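Local coordinates for leucine-rich repeat protein TpLRR (Treponema pallidum, PDB 6MLX) that is of unknown function but, as a secreted, probably periplasmic leucine-rich repeat protein, may offer its solenoid surface for binding other molecules, at residues 131-136 with 154-159; 114-119 with 137-142; 85-90 with 106-111; 161-166 with 182-187. All blocks are in the same frame, centred on the assembly; numbering follows the deposited sequence.

Interaction 1 (131-136 with 154-159); sequences VVLPNS and VRLPVG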
loop_
_atom_site.group_PDB
_atom_site.type_symbol
_atom_site.label_atom_id
_atom_site.label_comp_id
_atom_site.label_asym_id
_atom_site.label_seq_id
_atom_site.Cartn_x
_atom_site.Cartn_y
_atom_site.Cartn_z
ATOM N N VAL A 131 8.838 -4.550 -3.614
ATOM C CA VAL A 131 7.547 -4.976 -3.076
ATOM C C VAL A 131 7.278 -6.411 -3.500
ATOM O O VAL A 131 7.543 -6.815 -4.640
ATOM C CB VAL A 131 6.357 -4.049 -3.449
ATOM C CG1 VAL A 131 6.777 -2.893 -4.288
ATOM C CG2 VAL A 131 5.189 -4.821 -4.088
ATOM N N VAL A 132 6.792 -7.181 -2.542
ATOM C CA VAL A 132 6.406 -8.565 -2.733
ATOM C C VAL A 132 4.933 -8.649 -2.398
ATOM O O VAL A 132 4.541 -8.398 -1.256
ATOM C CB VAL A 132 7.224 -9.509 -1.843
ATOM C CG1 VAL A 132 6.673 -10.923 -1.933
ATOM C CG2 VAL A 132 8.697 -9.442 -2.242
ATOM N N LEU A 133 4.125 -8.983 -3.385
ATOM C CA LEU A 133 2.695 -9.092 -3.167
ATOM C C LEU A 133 2.363 -10.549 -2.864
ATOM O O LEU A 133 2.615 -11.415 -3.710
ATOM C CB LEU A 133 1.927 -8.597 -4.383
ATOM C CG LEU A 133 2.181 -7.125 -4.771
ATOM C CD1 LEU A 133 1.606 -6.776 -6.138
ATOM C CD2 LEU A 133 1.632 -6.168 -3.704
ATOM N N PRO A 134 1.838 -10.867 -1.681
ATOM C CA PRO A 134 1.471 -12.257 -1.372
ATOM C C PRO A 134 0.377 -12.781 -2.294
ATOM O O PRO A 134 -0.352 -12.026 -2.940
ATOM C CB PRO A 134 0.972 -12.181 0.077
ATOM C CG PRO A 134 1.516 -10.874 0.600
ATOM C CD PRO A 134 1.525 -9.955 -0.574
ATOM N N ASN A 135 0.257 -14.109 -2.337
ATOM C CA ASN A 135 -0.742 -14.721 -3.206
ATOM C C ASN A 135 -2.171 -14.432 -2.742
ATOM O O ASN A 135 -3.101 -14.556 -3.543
ATOM C CB ASN A 135 -0.490 -16.229 -3.312
ATOM C CG ASN A 135 0.780 -16.568 -4.121
ATOM O OD1 ASN A 135 1.253 -15.767 -4.929
ATOM N ND2 ASN A 135 1.322 -17.764 -3.902
ATOM N N SER A 136 -2.361 -14.018 -1.484
ATOM C CA SER A 136 -3.680 -13.631 -0.987
ATOM C C SER A 136 -4.233 -12.390 -1.685
ATOM O O SER A 136 -5.452 -12.177 -1.674
ATOM C CB SER A 136 -3.611 -13.365 0.515
ATOM O OG SER A 136 -2.635 -12.370 0.832
ATOM N N VAL A 154 9.106 -5.887 -8.320
ATOM C CA VAL A 154 7.755 -6.213 -7.875
ATOM C C VAL A 154 7.500 -7.684 -8.161
ATOM O O VAL A 154 7.660 -8.132 -9.304
ATOM C CB VAL A 154 6.680 -5.359 -8.580
ATOM C CG1 VAL A 154 5.282 -5.860 -8.205
ATOM C CG2 VAL A 154 6.833 -3.898 -8.222
ATOM N N ARG A 155 7.104 -8.432 -7.139
ATOM C CA ARG A 155 6.617 -9.791 -7.330
ATOM C C ARG A 155 5.095 -9.756 -7.259
ATOM O O ARG A 155 4.525 -9.290 -6.266
ATOM C CB ARG A 155 7.184 -10.759 -6.293
ATOM C CG ARG A 155 6.727 -12.228 -6.492
ATOM C CD ARG A 155 7.072 -13.096 -5.264
ATOM N NE ARG A 155 8.503 -13.069 -4.960
ATOM C CZ ARG A 155 9.036 -13.391 -3.781
ATOM N NH1 ARG A 155 8.263 -13.771 -2.766
ATOM N NH2 ARG A 155 10.349 -13.316 -3.612
ATOM N N LEU A 156 4.453 -10.230 -8.316
ATOM C CA LEU A 156 3.006 -10.241 -8.410
ATOM C C LEU A 156 2.422 -11.451 -7.683
ATOM O O LEU A 156 3.106 -12.462 -7.490
ATOM C CB LEU A 156 2.588 -10.265 -9.875
ATOM C CG LEU A 156 2.978 -9.048 -10.716
ATOM C CD1 LEU A 156 2.817 -9.387 -12.184
ATOM C CD2 LEU A 156 2.122 -7.858 -10.346
ATOM N N PRO A 157 1.150 -11.377 -7.277
ATOM C CA PRO A 157 0.473 -12.582 -6.777
ATOM C C PRO A 157 0.395 -13.617 -7.891
ATOM O O PRO A 157 0.247 -13.282 -9.067
ATOM C CB PRO A 157 -0.926 -12.078 -6.385
ATOM C CG PRO A 157 -0.863 -10.605 -6.440
ATOM C CD PRO A 157 0.210 -10.254 -7.419
ATOM N N VAL A 158 0.478 -14.890 -7.514
ATOM C CA VAL A 158 0.539 -15.958 -8.512
ATOM C C VAL A 158 -0.698 -15.952 -9.423
ATOM O O VAL A 158 -0.593 -16.198 -10.628
ATOM C CB VAL A 158 0.753 -17.323 -7.817
ATOM C CG1 VAL A 158 -0.538 -17.871 -7.286
ATOM C CG2 VAL A 158 1.379 -18.306 -8.764
ATOM N N GLY A 159 -1.871 -15.653 -8.889
ATOM C CA GLY A 159 -3.044 -15.832 -9.728
ATOM C C GLY A 159 -3.546 -14.600 -10.460
ATOM O O GLY A 159 -4.673 -14.601 -10.977
HETATM O O HOH W 1 -2.981 -15.383 -6.221
#
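L133 is the main bump of this contact: its side chain leans toward 154-159, with CB lying 3.3 Å from R155 O and CD1 reaching the shallow hollow framed by V154, L156 and P157. With CG anti to its own carbonyl carbon (chi1 -60°), the isobutyl group runs beside the P157 ring, and L133 CB sits 3.9 Å from P157 CD. The ring in turn presents its CB and CG edge to the carbonyl oxygen of P134. On the buried face of the sheet V131 and V154 stand side by side, CG1 of the first 4.1 Å from CG2 of the second; on the outer face V132 and R155 do the same. There the arginine chain, bent at chi3, folds its guanidinium over the valine, so that V132 CG2 lies 4.2 Å above the centre of the flat group while V132 CG1 touches NH1. Such stacking of equivalent residues is the ladder of a leucine-rich repeat solenoid, in which successive coils of the BspA type lay parallel strands edge to edge, leucines inward. R155 N donates to V131 O, and L133 N to R155 O. Past the strands the backbones lose this pairing and N135 takes over, its OD1 accepting from V158 N at 2.8 Å, with the donor 44° out of the amide carbonyl plane. The same oxygen rests against V158 CB. Beyond it, one water receives the N-H of G159 and donates to N135 O, bridging the two segments beyond the strands.

Interaction 2 (114-119 with 137-142); sequences LQVIGQ and VKEIGS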
loop_
_atom_site.group_PDB
_atom_site.type_symbol
_atom_site.label_atom_id
_atom_site.label_comp_id
_atom_site.label_asym_id
_atom_site.label_seq_id
_atom_site.Cartn_x
_atom_site.Cartn_y
_atom_site.Cartn_z
ATOM N N LEU A 114 -3.522 -9.972 3.353
ATOM C CA LEU A 114 -3.939 -8.832 2.539
ATOM C C LEU A 114 -4.692 -9.292 1.286
ATOM O O LEU A 114 -4.165 -10.067 0.479
ATOM C CB LEU A 114 -2.719 -7.995 2.158
ATOM C CG LEU A 114 -2.990 -6.674 1.432
ATOM C CD1 LEU A 114 -3.772 -5.709 2.328
ATOM C CD2 LEU A 114 -1.700 -6.041 0.910
ATOM N N GLN A 115 -5.913 -8.787 1.110
ATOM C CA GLN A 115 -6.781 -9.132 -0.015
ATOM C C GLN A 115 -6.809 -8.066 -1.109
ATOM O O GLN A 115 -6.783 -8.406 -2.302
ATOM C CB GLN A 115 -8.227 -9.356 0.460
ATOM C CG GLN A 115 -8.421 -10.364 1.600
ATOM C CD GLN A 115 -8.238 -11.790 1.136
ATOM O OE1 GLN A 115 -8.953 -12.271 0.248
ATOM N NE2 GLN A 115 -7.264 -12.472 1.717
ATOM N N VAL A 116 -6.882 -6.790 -0.725
ATOM C CA VAL A 116 -7.287 -5.700 -1.610
ATOM C C VAL A 116 -6.333 -4.522 -1.431
ATOM O O VAL A 116 -6.099 -4.072 -0.304
ATOM C CB VAL A 116 -8.739 -5.251 -1.329
ATOM C CG1 VAL A 116 -9.133 -4.039 -2.203
ATOM C CG2 VAL A 116 -9.716 -6.407 -1.534
ATOM N N ILE A 117 -5.799 -4.025 -2.545
ATOM C CA ILE A 117 -5.047 -2.778 -2.601
ATOM C C ILE A 117 -5.793 -1.838 -3.548
ATOM O O ILE A 117 -5.968 -2.153 -4.732
ATOM C CB ILE A 117 -3.600 -3.012 -3.067
ATOM C CG1 ILE A 117 -2.876 -3.959 -2.091
ATOM C CG2 ILE A 117 -2.873 -1.681 -3.192
ATOM C CD1 ILE A 117 -1.453 -4.345 -2.492
ATOM N N GLY A 118 -6.245 -0.699 -3.027
ATOM C CA GLY A 118 -7.041 0.227 -3.811
ATOM C C GLY A 118 -6.208 1.004 -4.818
ATOM O O GLY A 118 -4.997 0.826 -4.947
ATOM N N GLN A 119 -6.884 1.900 -5.543
ATOM C CA GLN A 119 -6.201 2.753 -6.516
ATOM C C GLN A 119 -5.183 3.665 -5.836
ATOM O O GLN A 119 -5.412 4.159 -4.729
ATOM C CB GLN A 119 -7.213 3.620 -7.282
ATOM C CG GLN A 119 -8.247 2.861 -8.068
ATOM C CD GLN A 119 -9.170 3.769 -8.881
ATOM O OE1 GLN A 119 -9.683 3.360 -9.929
ATOM N NE2 GLN A 119 -9.393 4.996 -8.399
ATOM N N VAL A 137 -3.368 -11.564 -2.273
ATOM C CA VAL A 137 -3.799 -10.298 -2.857
ATOM C C VAL A 137 -4.590 -10.604 -4.127
ATOM O O VAL A 137 -4.030 -11.055 -5.131
ATOM C CB VAL A 137 -2.608 -9.375 -3.137
ATOM C CG1 VAL A 137 -3.080 -8.071 -3.772
ATOM C CG2 VAL A 137 -1.833 -9.105 -1.842
ATOM N N LYS A 138 -5.900 -10.373 -4.070
ATOM C CA LYS A 138 -6.807 -10.664 -5.169
ATOM C C LYS A 138 -7.140 -9.437 -6.012
ATOM O O LYS A 138 -7.543 -9.595 -7.162
ATOM C CB LYS A 138 -8.123 -11.259 -4.633
ATOM C CG LYS A 138 -7.967 -12.571 -3.879
ATOM C CD LYS A 138 -9.268 -12.972 -3.153
ATOM C CE LYS A 138 -9.194 -14.412 -2.619
ATOM N NZ LYS A 138 -7.991 -14.637 -1.781
ATOM N N GLU A 139 -6.983 -8.232 -5.470
ATOM C CA GLU A 139 -7.457 -7.010 -6.116
ATOM C C GLU A 139 -6.411 -5.914 -5.943
ATOM O O GLU A 139 -6.035 -5.594 -4.812
ATOM C CB GLU A 139 -8.802 -6.597 -5.512
ATOM C CG GLU A 139 -9.396 -5.305 -6.024
ATOM C CD GLU A 139 -10.789 -5.062 -5.462
ATOM O OE1 GLU A 139 -11.275 -3.927 -5.607
ATOM O OE2 GLU A 139 -11.387 -6.006 -4.868
ATOM N N ILE A 140 -5.944 -5.344 -7.056
ATOM C CA ILE A 140 -4.960 -4.262 -7.057
ATOM C C ILE A 140 -5.456 -3.154 -7.978
ATOM O O ILE A 140 -5.551 -3.353 -9.192
ATOM C CB ILE A 140 -3.573 -4.736 -7.518
ATOM C CG1 ILE A 140 -3.132 -5.985 -6.751
ATOM C CG2 ILE A 140 -2.561 -3.609 -7.339
ATOM C CD1 ILE A 140 -1.953 -6.700 -7.385
ATOM N N GLY A 141 -5.716 -1.973 -7.409
ATOM C CA GLY A 141 -6.320 -0.892 -8.155
ATOM C C GLY A 141 -5.368 -0.199 -9.116
ATOM O O GLY A 141 -4.144 -0.370 -9.081
ATOM N N SER A 142 -5.964 0.615 -9.988
ATOM C CA SER A 142 -5.192 1.355 -10.971
ATOM C C SER A 142 -4.237 2.331 -10.284
ATOM O O SER A 142 -4.507 2.837 -9.192
ATOM C CB SER A 142 -6.136 2.090 -11.925
ATOM O OG SER A 142 -6.838 3.090 -11.232
#
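L114 and V137 form the apolar centre together with I117 and I140, all of them turned into the interior of the coil stack. L114 CD2 meets V137 CG2 at 4.1 Å, the two side chains running abreast, and I117 CD1 reaches back to V137 CG1. I117 also touches its counterpart one coil on, I140, through CB and CG2, and L133 packs against both isoleucines from within. Around this core runs a short parallel ladder: I117 N donates to E139 O at 2.8 Å in an almost straight bond (174° at the hydrogen), and G141 N donates to I117 O. At the start of the ladder Q115 O takes two N-H groups: E139 N at 3.2 Å, as the first rung, and K138 N beside it at 2.8 Å. On the outer face V116 lies along the extended E139 chain, V116 CG2 3.8 Å from E139 OE2, so the carboxylate runs out past a methyl shelf. At the polar edge Q115, bent at chi2 (-73°), brings OE1 within 3.3 Å of K138 NZ for a weak bond, while its NE2 is engaged by S113 O. At the far end Q119 OE1 comes to 3.1 Å from S142 OG, at most a weak bond. In this leucine-rich repeat solenoid, therefore, the buried aliphatic groups and the backbone bonds probably carry most of the adhesion between neighbouring coils, whereas at the rim the bond between Q115 and K138 adds only a weak tie.

Interaction 3 (85-90 with 106-111); sequences IELPDG and AGIVFP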
loop_
_atom_site.group_PDB
_atom_site.type_symbol
_atom_site.label_atom_id
_atom_site.label_comp_id
_atom_site.label_asym_id
_atom_site.label_seq_id
_atom_site.Cartn_x
_atom_site.Cartn_y
_atom_site.Cartn_z
ATOM N N ILE A 85 6.426 0.914 8.625
ATOM C CA ILE A 85 5.110 0.656 9.183
ATOM C C ILE A 85 4.973 -0.851 9.332
ATOM O O ILE A 85 5.173 -1.597 8.364
ATOM C CB ILE A 85 3.970 1.247 8.327
ATOM C CG1 ILE A 85 2.608 0.859 8.912
ATOM C CG2 ILE A 85 4.096 0.826 6.857
ATOM C CD1 ILE A 85 1.439 1.720 8.421
ATOM N N GLU A 86 4.672 -1.303 10.544
ATOM C CA GLU A 86 4.514 -2.720 10.828
ATOM C C GLU A 86 3.076 -3.089 10.503
ATOM O O GLU A 86 2.141 -2.655 11.192
ATOM C CB GLU A 86 4.852 -3.037 12.282
ATOM C CG GLU A 86 6.338 -2.887 12.649
ATOM C CD GLU A 86 7.281 -3.574 11.661
ATOM O OE1 GLU A 86 7.037 -4.773 11.345
ATOM O OE2 GLU A 86 8.285 -2.938 11.244
ATOM N N LEU A 87 2.900 -3.855 9.452
ATOM C CA LEU A 87 1.491 -4.114 9.218
ATOM C C LEU A 87 1.075 -5.368 9.972
ATOM O O LEU A 87 1.863 -6.311 10.108
ATOM C CB LEU A 87 1.205 -4.282 7.732
ATOM C CG LEU A 87 1.536 -3.048 6.885
ATOM C CD1 LEU A 87 1.226 -3.275 5.413
ATOM C CD2 LEU A 87 0.780 -1.831 7.406
ATOM N N PRO A 88 -0.151 -5.407 10.463
ATOM C CA PRO A 88 -0.604 -6.584 11.203
ATOM C C PRO A 88 -0.875 -7.761 10.277
ATOM O O PRO A 88 -1.198 -7.586 9.100
ATOM C CB PRO A 88 -1.903 -6.092 11.842
ATOM C CG PRO A 88 -2.441 -5.072 10.885
ATOM C CD PRO A 88 -1.208 -4.386 10.317
ATOM N N ASP A 89 -0.777 -8.975 10.821
ATOM C CA ASP A 89 -1.302 -10.086 10.034
ATOM C C ASP A 89 -2.823 -10.055 9.902
ATOM O O ASP A 89 -3.366 -10.737 9.037
ATOM C CB ASP A 89 -0.860 -11.446 10.596
ATOM C CG ASP A 89 -1.425 -12.614 9.782
ATOM O OD1 ASP A 89 -1.463 -12.510 8.527
ATOM O OD2 ASP A 89 -1.879 -13.623 10.373
ATOM N N GLY A 90 -3.543 -9.256 10.677
ATOM C CA GLY A 90 -4.972 -9.184 10.394
ATOM C C GLY A 90 -5.358 -8.359 9.165
ATOM O O GLY A 90 -6.515 -8.444 8.739
ATOM N N ALA A 106 10.667 3.251 2.396
ATOM C CA ALA A 106 11.633 2.579 1.540
ATOM C C ALA A 106 11.281 1.124 1.307
ATOM O O ALA A 106 11.736 0.533 0.315
ATOM C CB ALA A 106 13.036 2.677 2.136
ATOM N N GLY A 107 10.476 0.546 2.188
ATOM C CA GLY A 107 10.090 -0.841 2.064
ATOM C C GLY A 107 8.845 -1.082 2.880
ATOM O O GLY A 107 8.511 -0.315 3.791
ATOM N N ILE A 108 8.155 -2.162 2.544
ATOM C CA ILE A 108 6.959 -2.543 3.281
ATOM C C ILE A 108 6.753 -4.037 3.079
ATOM O O ILE A 108 7.022 -4.574 2.002
ATOM C CB ILE A 108 5.748 -1.696 2.828
ATOM C CG1 ILE A 108 4.548 -1.902 3.744
ATOM C CG2 ILE A 108 5.400 -1.991 1.379
ATOM C CD1 ILE A 108 3.403 -0.959 3.403
ATOM N N VAL A 109 6.351 -4.716 4.146
ATOM C CA VAL A 109 6.127 -6.155 4.119
ATOM C C VAL A 109 4.629 -6.385 4.261
ATOM O O VAL A 109 4.031 -6.023 5.281
ATOM C CB VAL A 109 6.898 -6.887 5.226
ATOM C CG1 VAL A 109 6.572 -8.363 5.174
ATOM C CG2 VAL A 109 8.407 -6.657 5.100
ATOM N N PHE A 110 4.037 -6.968 3.256
ATOM C CA PHE A 110 2.592 -7.173 3.287
ATOM C C PHE A 110 2.241 -8.485 3.981
ATOM O O PHE A 110 2.884 -9.505 3.740
ATOM C CB PHE A 110 2.020 -7.194 1.888
ATOM C CG PHE A 110 2.043 -5.872 1.205
ATOM C CD1 PHE A 110 1.389 -4.782 1.750
ATOM C CD2 PHE A 110 2.704 -5.722 0.002
ATOM C CE1 PHE A 110 1.402 -3.564 1.113
ATOM C CE2 PHE A 110 2.704 -4.509 -0.650
ATOM C CZ PHE A 110 2.061 -3.429 -0.100
ATOM N N PRO A 111 1.209 -8.471 4.821
ATOM C CA PRO A 111 0.826 -9.687 5.545
ATOM C C PRO A 111 0.156 -10.707 4.645
ATOM O O PRO A 111 -0.453 -10.384 3.618
ATOM C CB PRO A 111 -0.160 -9.178 6.601
ATOM C CG PRO A 111 -0.718 -7.943 6.012
ATOM C CD PRO A 111 0.407 -7.307 5.230
HETATM O O HOH W 2 7.899 -0.345 6.284
HETATM O O HOH W 3 6.460 -3.399 6.673
HETATM O O HOH W 4 4.842 -5.374 8.242
#
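L87 points directly at 106-111, and its conformation explains most of what follows. CG stands anti to the carbonyl carbon (chi1 -61°) and the chain then runs straight on (chi2 -180°), which carries CD1 across to the other coil. There it lies 3.8 Å from I108 CD1 and 4.0 Å from F110 CD1, approaching the ring obliquely. I108 extends to meet it, with CG1 anti to the backbone N (chi1 -170°) and CD1 trailing in the same direction, so that one methyl serves two partners: I85 CG2 is its other neighbour, at 3.9 Å. I85 and I108 lie side by side, whereas L87 and I108 are set at a slant. Farther along the chain, P111 CD meets L87 CB, and the ring's CB and CG both lie against P88 O, CB at 3.1 Å. D89 runs antiparallel to the P111 ring, with OD1 near its CB.

The backbones here stand farther apart than in a paired sheet, with the CA atoms of I85 and I108 7.0 Å apart, and waters bridge them in place of direct bonds. One joins I85 N to G107 O, a second I85 O to V109 N, and a third L87 N to V109 O, copying through solvent the rungs of a parallel ladder. This hydrated seam falls between two three-stranded parallel sheets of the leucine-rich repeat solenoid: E86 pairs with V62 and L64 of the preceding coil, A106 bonds V129 of the following one, and F110 continues the core onto L133 and P134.

Interaction 4 (161-166 with 182-187); sequences KNLADG and EKVSFG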
loop_
_atom_site.group_PDB
_atom_site.type_symbol
_atom_site.label_atom_id
_atom_site.label_comp_id
_atom_site.label_asym_id
_atom_site.label_seq_id
_atom_site.Cartn_x
_atom_site.Cartn_y
_atom_site.Cartn_z
ATOM N N LYS A 161 -5.020 -11.724 -12.448
ATOM C CA LYS A 161 -5.733 -11.805 -13.713
ATOM C C LYS A 161 -5.621 -10.551 -14.578
ATOM O O LYS A 161 -5.722 -10.658 -15.804
ATOM C CB LYS A 161 -7.209 -12.129 -13.458
ATOM C CG LYS A 161 -7.354 -13.408 -12.682
ATOM C CD LYS A 161 -8.684 -14.046 -12.885
ATOM C CE LYS A 161 -9.638 -13.599 -11.842
ATOM N NZ LYS A 161 -10.583 -14.727 -11.627
ATOM N N ASN A 162 -5.391 -9.385 -13.985
ATOM C CA ASN A 162 -5.244 -8.168 -14.762
ATOM C C ASN A 162 -4.217 -7.268 -14.095
ATOM O O ASN A 162 -4.062 -7.284 -12.871
ATOM C CB ASN A 162 -6.572 -7.411 -14.869
ATOM C CG ASN A 162 -7.089 -6.978 -13.508
ATOM O OD1 ASN A 162 -7.128 -7.768 -12.572
ATOM N ND2 ASN A 162 -7.481 -5.710 -13.393
ATOM N N LEU A 163 -3.529 -6.479 -14.910
ATOM C CA LEU A 163 -2.720 -5.366 -14.428
ATOM C C LEU A 163 -3.494 -4.083 -14.736
ATOM O O LEU A 163 -3.671 -3.719 -15.904
ATOM C CB LEU A 163 -1.335 -5.362 -15.070
ATOM C CG LEU A 163 -0.518 -6.635 -14.829
ATOM C CD1 LEU A 163 0.839 -6.516 -15.475
ATOM C CD2 LEU A 163 -0.368 -6.908 -13.347
ATOM N N ALA A 164 -3.952 -3.407 -13.687
ATOM C CA ALA A 164 -4.885 -2.298 -13.828
ATOM C C ALA A 164 -4.229 -1.102 -14.525
ATOM O O ALA A 164 -3.007 -1.031 -14.701
ATOM C CB ALA A 164 -5.419 -1.879 -12.458
ATOM N N ASP A 165 -5.077 -0.141 -14.897
ATOM C CA ASP A 165 -4.644 1.064 -15.593
ATOM C C ASP A 165 -3.504 1.757 -14.854
ATOM O O ASP A 165 -3.582 1.996 -13.647
ATOM C CB ASP A 165 -5.814 2.045 -15.734
ATOM C CG ASP A 165 -6.898 1.568 -16.705
ATOM O OD1 ASP A 165 -6.755 0.530 -17.387
ATOM O OD2 ASP A 165 -7.910 2.282 -16.794
ATOM N N GLY A 166 -2.453 2.091 -15.595
ATOM C CA GLY A 166 -1.343 2.860 -15.059
ATOM C C GLY A 166 -0.704 2.281 -13.809
ATOM O O GLY A 166 -0.136 3.026 -13.005
ATOM N N GLU A 182 1.113 -16.769 -17.062
ATOM C CA GLU A 182 1.035 -17.309 -18.407
ATOM C C GLU A 182 -0.044 -16.621 -19.228
ATOM O O GLU A 182 -0.011 -16.672 -20.462
ATOM C CB GLU A 182 0.781 -18.811 -18.295
ATOM C CG GLU A 182 1.617 -19.450 -17.177
ATOM C CD GLU A 182 2.981 -19.886 -17.683
ATOM O OE1 GLU A 182 3.022 -20.478 -18.778
ATOM O OE2 GLU A 182 4.011 -19.629 -17.011
ATOM N N LYS A 183 -0.993 -15.971 -18.566
ATOM C CA LYS A 183 -2.053 -15.248 -19.243
ATOM C C LYS A 183 -2.558 -14.170 -18.295
ATOM O O LYS A 183 -2.769 -14.430 -17.109
ATOM C CB LYS A 183 -3.179 -16.205 -19.659
ATOM C CG LYS A 183 -4.569 -15.610 -19.632
ATOM C CD LYS A 183 -5.569 -16.596 -20.239
ATOM C CE LYS A 183 -5.856 -17.758 -19.264
ATOM N NZ LYS A 183 -6.824 -17.382 -18.155
ATOM N N VAL A 184 -2.725 -12.957 -18.813
ATOM C CA VAL A 184 -3.131 -11.818 -18.001
ATOM C C VAL A 184 -3.695 -10.773 -18.952
ATOM O O VAL A 184 -3.393 -10.781 -20.150
ATOM C CB VAL A 184 -1.931 -11.284 -17.174
ATOM C CG1 VAL A 184 -0.949 -10.553 -18.093
ATOM C CG2 VAL A 184 -2.389 -10.395 -16.012
ATOM N N SER A 185 -4.550 -9.895 -18.429
ATOM C CA SER A 185 -5.113 -8.782 -19.182
ATOM C C SER A 185 -4.485 -7.476 -18.726
ATOM O O SER A 185 -4.176 -7.298 -17.548
ATOM C CB SER A 185 -6.630 -8.689 -18.999
ATOM O OG SER A 185 -7.275 -9.830 -19.522
ATOM N N PHE A 186 -4.335 -6.546 -19.655
ATOM C CA PHE A 186 -3.678 -5.284 -19.367
ATOM C C PHE A 186 -4.660 -4.127 -19.482
ATOM O O PHE A 186 -5.371 -4.000 -20.481
ATOM C CB PHE A 186 -2.490 -5.061 -20.302
ATOM C CG PHE A 186 -1.431 -6.135 -20.215
ATOM C CD1 PHE A 186 -1.478 -7.240 -21.040
ATOM C CD2 PHE A 186 -0.380 -6.022 -19.322
ATOM C CE1 PHE A 186 -0.497 -8.225 -20.975
ATOM C CE2 PHE A 186 0.606 -7.002 -19.248
ATOM C CZ PHE A 186 0.551 -8.096 -20.083
ATOM N N GLY A 187 -4.691 -3.289 -18.456
ATOM C CA GLY A 187 -5.317 -1.997 -18.570
ATOM C C GLY A 187 -4.478 -1.066 -19.429
ATOM O O GLY A 187 -3.489 -1.446 -20.057
#
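L163 and F186 share the same first torsion, CG anti to the carbonyl carbon (chi1 -59° in both), and the match lays the two side chains alongside each other on the inner face of the strand pair. The leucine continues extended, bringing its CD1 to 3.8 Å from F186 CE2, at an oblique approach to the ring. V184 is turned so that CG2, anti to the backbone N, meets 161-166: it nestles 3.3 Å from K161 O and also meets L163 CG. The backbones form a parallel ladder. S185 N donates to K161 O at 3.0 Å; L163 N donates to S185 O at 2.8 Å; and G187 N donates to L163 O at 2.8 Å. G187 lies close against the loop that follows the strand, its CA 3.1 Å from D165 OD1, and that carboxylate oxygen accepts a hydrogen bond from V188 N. The outer face carries the polar pair N162 and S185, with N162 CA against S185 O. Inside, L163 rests on L156 and F191, while F186 packs on L208 and meets the Y210 ring edge-to-face. Here, then, is the last pair of strands on this side of a leucine-rich repeat solenoid, where the aromatic side chain F186 joins the stacked coils to the segment following helix 199-207.

In the fold
From the N terminus, interaction 3 comes first, closing a loop from strand 84-86 to 106-111 through a seam of water. Interaction 2 opens just after it, at 114-119, and crosses interaction 1: the segments alternate as 114-119, 131-136, 137-142 and 154-159, so three successive coils are tied in turn, the continuous run 131-142 serving both contacts. Each of the two closes one solenoid turn of similar length. Interaction 4 follows in series and closes the last such loop, 161-166 to 182-187, touching both interactions 1 and 2 through side-chain packing. Interactions 3 and 4, their centres 25 Å apart, are joined only through the coils between.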